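Local coordinates for putative GGDEF domain membrane protein (PDB 5EUH) that probably makes the second messenger cyclic di-GMP from two GTP molecules through its GGDEF domain, the part of this membrane protein present here, at residues L35-A40 with A144-L149. Sequence-based numbering, arbitrary orientation.
Sequences LLMIDA and AADKAL
M37, on the central strand 33-40 of the GGDEF-domain sheet, meets A145, D146 and L149 on one side of helix 138-154, which packs across the sheet. M37 CB lies 3.7 Å from CD2 of L149. Next along the chain, M37 CG touches CB of A145 at 3.6 Å and also lies beside OD1 of D146. A145 is small enough to let the helix approach the strand closely. The axes of the two short segments pass 7.8 Å apart at 37°. A bend at chi2 (-69°) then turns the chain, and SD and CE of M37 continue along the same D146 oxygen, with M37 CE 4.0 Å from D146 CG. On the strand, CB of L35 meets CB of A145 at 4.2 Å. At the other end, L149 holds CG anti to its backbone N (chi1 170°), and its forked tip spreads over the strand: L149 CD1 reaches the backbone O of M37 at 3.7 Å, and both methyls touch CB of D39. Thus D39 offers the helix its methylene, while its carboxylate OD1 has a long, weak ion pair with K153 of the same helix. A flexible thioether suits M37's place, since it can lie against both the methyl groups and a carboxylate oxygen. No hydrogen bond joins the two segments, so strand and helix are held here by van der Waals packing, with the charge of D146 kept at the exposed margin.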
# COMPACT_ATOMS: atom_id res chain seq x y z
N LEU A 35 8.28 -2.63 -0.80
CA LEU A 35 6.90 -2.75 -1.23
C LEU A 35 5.96 -2.50 -0.07
O LEU A 35 6.28 -2.79 1.09
CB LEU A 35 6.62 -4.14 -1.81
CG LEU A 35 6.61 -4.29 -3.33
CD1 LEU A 35 7.95 -3.90 -3.92
CD2 LEU A 35 6.26 -5.72 -3.69
N LEU A 36 4.78 -1.96 -0.38
CA LEU A 36 3.72 -1.77 0.60
C LEU A 36 2.44 -2.39 0.05
O LEU A 36 2.06 -2.12 -1.09
CB LEU A 36 3.48 -0.29 0.90
CG LEU A 36 4.60 0.56 1.50
CD1 LEU A 36 4.03 1.89 1.95
CD2 LEU A 36 5.29 -0.15 2.64
N MET A 37 1.79 -3.21 0.87
CA MET A 37 0.47 -3.75 0.56
C MET A 37 -0.52 -3.18 1.57
O MET A 37 -0.38 -3.42 2.77
CB MET A 37 0.47 -5.27 0.60
CG MET A 37 1.35 -5.92 -0.44
SD MET A 37 0.72 -5.71 -2.11
CE MET A 37 1.95 -6.63 -3.03
N ILE A 38 -1.49 -2.43 1.08
CA ILE A 38 -2.39 -1.65 1.93
C ILE A 38 -3.81 -2.11 1.63
O ILE A 38 -4.37 -1.80 0.57
CB ILE A 38 -2.24 -0.14 1.69
CG1 ILE A 38 -0.77 0.26 1.85
CG2 ILE A 38 -3.12 0.63 2.64
CD1 ILE A 38 -0.49 1.68 1.44
N ASP A 39 -4.40 -2.84 2.57
CA ASP A 39 -5.76 -3.34 2.45
C ASP A 39 -6.66 -2.62 3.45
O ASP A 39 -6.23 -2.32 4.57
CB ASP A 39 -5.81 -4.85 2.70
CG ASP A 39 -7.03 -5.50 2.09
OD1 ASP A 39 -8.15 -5.23 2.56
OD2 ASP A 39 -6.87 -6.30 1.14
N ALA A 40 -7.89 -2.32 3.04
CA ALA A 40 -8.85 -1.70 3.92
C ALA A 40 -9.43 -2.73 4.89
O ALA A 40 -9.68 -3.88 4.52
CB ALA A 40 -9.98 -1.05 3.12
N ALA A 144 6.36 -11.83 0.19
CA ALA A 144 6.61 -11.44 1.57
C ALA A 144 5.75 -10.25 1.99
O ALA A 144 5.47 -10.09 3.18
CB ALA A 144 8.09 -11.11 1.76
N ALA A 145 5.33 -9.42 1.03
CA ALA A 145 4.53 -8.26 1.38
C ALA A 145 3.06 -8.62 1.60
O ALA A 145 2.42 -8.10 2.52
CB ALA A 145 4.66 -7.18 0.31
N ASP A 146 2.52 -9.51 0.77
CA ASP A 146 1.16 -9.99 0.98
C ASP A 146 1.06 -10.85 2.24
O ASP A 146 0.06 -10.80 2.95
CB ASP A 146 0.67 -10.77 -0.23
CG ASP A 146 0.20 -9.86 -1.35
OD1 ASP A 146 -0.14 -8.69 -1.07
OD2 ASP A 146 0.13 -10.33 -2.51
N LYS A 147 2.09 -11.65 2.51
CA LYS A 147 2.10 -12.45 3.72
C LYS A 147 2.13 -11.57 4.96
O LYS A 147 1.40 -11.81 5.93
CB LYS A 147 3.28 -13.42 3.72
CG LYS A 147 3.35 -14.30 4.97
CD LYS A 147 4.50 -15.28 4.87
CE LYS A 147 4.63 -16.13 6.12
NZ LYS A 147 5.74 -17.11 5.98
N ALA A 148 2.97 -10.53 4.95
CA ALA A 148 3.00 -9.59 6.07
C ALA A 148 1.68 -8.84 6.19
O ALA A 148 1.25 -8.50 7.29
CB ALA A 148 4.17 -8.62 5.90
N LEU A 149 1.03 -8.58 5.05
CA LEU A 149 -0.30 -7.99 5.10
C LEU A 149 -1.30 -8.96 5.71
O LEU A 149 -2.20 -8.55 6.45
CB LEU A 149 -0.74 -7.58 3.69
CG LEU A 149 -2.20 -7.15 3.52
CD1 LEU A 149 -2.51 -5.94 4.37
CD2 LEU A 149 -2.51 -6.88 2.06